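Local coordinates for bacteriocin immunity protein (Pseudomonas aeruginosa, PDB 4UHP), which binds the DNase of pyocin AP41 in a tight complex and so probably protects the producing cell from its own toxin, at residues D[50-55]-D[76-81]. Numbering follows the deposited sequence.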
loop_
_atom_site.group_PDB
_atom_site.type_symbol
_atom_site.label_atom_id
_atom_site.label_comp_id
_atom_site.label_asym_id
_atom_site.label_seq_id
_atom_site.Cartn_x
_atom_site.Cartn_y
_atom_site.Cartn_z
ATOM N N SER D 50 -15.316 -9.851 7.096
ATOM C CA SER D 50 -15.410 -9.327 8.459
ATOM C C SER D 50 -14.184 -9.673 9.308
ATOM O O SER D 50 -14.255 -9.672 10.535
ATOM C CB SER D 50 -16.683 -9.837 9.152
ATOM O OG SER D 50 -17.849 -9.254 8.593
ATOM N N HIS D 51 -13.059 -9.955 8.654
ATOM C CA HIS D 51 -11.830 -10.312 9.357
ATOM C C HIS D 51 -11.299 -9.114 10.144
ATOM O O HIS D 51 -11.290 -7.993 9.635
ATOM C CB HIS D 51 -10.773 -10.818 8.366
ATOM C CG HIS D 51 -9.729 -11.696 8.986
ATOM N ND1 HIS D 51 -8.672 -11.199 9.716
ATOM C CD2 HIS D 51 -9.582 -13.042 8.981
ATOM C CE1 HIS D 51 -7.919 -12.199 10.137
ATOM N NE2 HIS D 51 -8.448 -13.329 9.702
ATOM N N PRO D 52 -10.861 -9.345 11.393
ATOM C CA PRO D 52 -10.373 -8.285 12.286
ATOM C C PRO D 52 -9.141 -7.565 11.746
ATOM O O PRO D 52 -8.979 -6.365 11.979
ATOM C CB PRO D 52 -10.026 -9.038 13.575
ATOM C CG PRO D 52 -10.786 -10.315 13.497
ATOM C CD PRO D 52 -10.838 -10.664 12.048
ATOM N N ARG D 53 -8.284 -8.291 11.035
ATOM C CA ARG D 53 -7.064 -7.704 10.485
ATOM C C ARG D 53 -7.322 -7.000 9.151
ATOM O O ARG D 53 -6.406 -6.424 8.569
ATOM C CB ARG D 53 -5.982 -8.778 10.312
ATOM C CG ARG D 53 -5.582 -9.474 11.608
ATOM C CD ARG D 53 -4.301 -10.286 11.445
ATOM N NE ARG D 53 -3.150 -9.432 11.156
ATOM C CZ ARG D 53 -2.459 -9.458 10.021
ATOM N NH1 ARG D 53 -2.786 -10.315 9.061
ATOM N NH2 ARG D 53 -1.431 -8.637 9.846
ATOM N N LYS D 54 -8.566 -7.055 8.680
ATOM C CA LYS D 54 -8.979 -6.384 7.444
ATOM C C LYS D 54 -8.057 -6.719 6.266
ATOM O O LYS D 54 -7.801 -7.888 5.985
ATOM C CB LYS D 54 -9.038 -4.866 7.653
ATOM C CG LYS D 54 -10.045 -4.417 8.708
ATOM C CD LYS D 54 -10.153 -2.897 8.759
ATOM C CE LYS D 54 -8.804 -2.257 9.070
ATOM N NZ LYS D 54 -8.845 -0.766 9.019
ATOM N N SER D 55 -7.551 -5.688 5.592
ATOM C CA SER D 55 -6.657 -5.879 4.450
ATOM C C SER D 55 -5.311 -6.465 4.876
ATOM O O SER D 55 -4.528 -6.916 4.041
ATOM C CB SER D 55 -6.431 -4.557 3.715
ATOM O OG SER D 55 -5.658 -3.674 4.505
ATOM N N LYS D 76 -11.155 -18.599 5.522
ATOM C CA LYS D 76 -11.972 -19.779 5.789
ATOM C C LYS D 76 -11.835 -20.233 7.242
ATOM O O LYS D 76 -12.837 -20.455 7.927
ATOM C CB LYS D 76 -11.589 -20.913 4.834
ATOM C CG LYS D 76 -12.444 -22.159 4.960
ATOM C CD LYS D 76 -12.221 -23.100 3.787
ATOM C CE LYS D 76 -10.778 -23.564 3.714
ATOM N NZ LYS D 76 -10.559 -24.493 2.571
ATOM N N GLU D 77 -10.595 -20.342 7.711
ATOM C CA GLU D 77 -10.317 -20.780 9.075
ATOM C C GLU D 77 -10.859 -19.818 10.129
ATOM O O GLU D 77 -11.434 -20.249 11.127
ATOM C CB GLU D 77 -8.810 -20.970 9.281
ATOM C CG GLU D 77 -8.254 -22.238 8.643
ATOM C CD GLU D 77 -6.770 -22.434 8.912
ATOM O OE1 GLU D 77 -6.109 -21.482 9.384
ATOM O OE2 GLU D 77 -6.264 -23.550 8.662
ATOM N N TRP D 78 -10.679 -18.517 9.917
ATOM C CA TRP D 78 -11.131 -17.550 10.906
ATOM C C TRP D 78 -12.653 -17.529 11.010
ATOM O O TRP D 78 -13.204 -17.462 12.106
ATOM C CB TRP D 78 -10.620 -16.141 10.592
ATOM C CG TRP D 78 -11.172 -15.149 11.562
ATOM C CD1 TRP D 78 -10.684 -14.859 12.801
ATOM C CD2 TRP D 78 -12.348 -14.349 11.395
ATOM N NE1 TRP D 78 -11.472 -13.915 13.409
ATOM C CE2 TRP D 78 -12.504 -13.588 12.569
ATOM C CE3 TRP D 78 -13.281 -14.197 10.365
ATOM C CZ2 TRP D 78 -13.554 -12.689 12.741
ATOM C CZ3 TRP D 78 -14.320 -13.303 10.536
ATOM C CH2 TRP D 78 -14.450 -12.562 11.716
ATOM N N ARG D 79 -13.330 -17.586 9.869
ATOM C CA ARG D 79 -14.784 -17.540 9.870
ATOM C C ARG D 79 -15.381 -18.804 10.478
ATOM O O ARG D 79 -16.408 -18.746 11.151
ATOM C CB ARG D 79 -15.313 -17.318 8.455
ATOM C CG ARG D 79 -15.026 -15.919 7.933
ATOM C CD ARG D 79 -15.750 -15.641 6.643
ATOM N NE ARG D 79 -17.196 -15.777 6.778
ATOM C CZ ARG D 79 -18.023 -14.770 7.045
ATOM N NH1 ARG D 79 -17.553 -13.539 7.211
ATOM N NH2 ARG D 79 -19.325 -14.997 7.143
ATOM N N ALA D 80 -14.731 -19.943 10.251
ATOM C CA ALA D 80 -15.168 -21.191 10.867
ATOM C C ALA D 80 -14.999 -21.120 12.382
ATOM O O ALA D 80 -15.844 -21.608 13.134
ATOM C CB ALA D 80 -14.395 -22.373 10.297
ATOM N N ALA D 81 -13.910 -20.499 12.823
ATOM C CA ALA D 81 -13.610 -20.399 14.248
ATOM C C ALA D 81 -14.561 -19.443 14.961
ATOM O O ALA D 81 -14.673 -19.469 16.185
ATOM C CB ALA D 81 -12.170 -19.958 14.455
HETATM O O HOH W 1 -19.806 -11.520 8.094
#
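Trp-78 lays one face of its indole against His-51 and Pro-52, an aromatic and CH-pi contact that packs helix 68-81 against the loop leaving helix 31-49 in this immunity-protein fold. The indole reaches the loop because CG stands anti to the backbone N (chi1 176°). Pro-52 CD rests 3.4 Å from Trp-78 CE2; a rigid, apolar pyrrolidine is well suited to a broad aromatic face. Beside it, His-51 CA sits nearly over the centre of the six-membered ring, 4.1 Å from its centroid. The imidazole is tilted, its plane at 47° to the indole, and brings CD2 to 3.6 Å from Trp-78 CB. The closest approach is polar on one side: Ser-50 O lies 3.1 Å from Trp-78 CH2.

Histidine fits here because its two nitrogens do separate work. ND1 accepts the N-H of Arg-53, almost in the ring plane, at 3.2 Å from Arg-53 N, within the type I turn from His-51 to Lys-54; NE2 is hydrogen-bonded to Glu-74, one turn before Trp-78 on the same helix. At the margin, just past helix 31-49, where phi turns positive, Ser-50 OG meets Arg-79 NH1 through one water; NH1 donates to its oxygen at 3.2 Å. The guanidinium also bonds through NE to the carbonyl of Pro-85.

The next residues of the loop, Arg-53 to Ser-55, touch the chain of the partner protein. Direct contact between the segments is mainly dispersion and CH-pi attraction, while the bonds to both imidazole nitrogens hold the His-51 ring as it meets the indole.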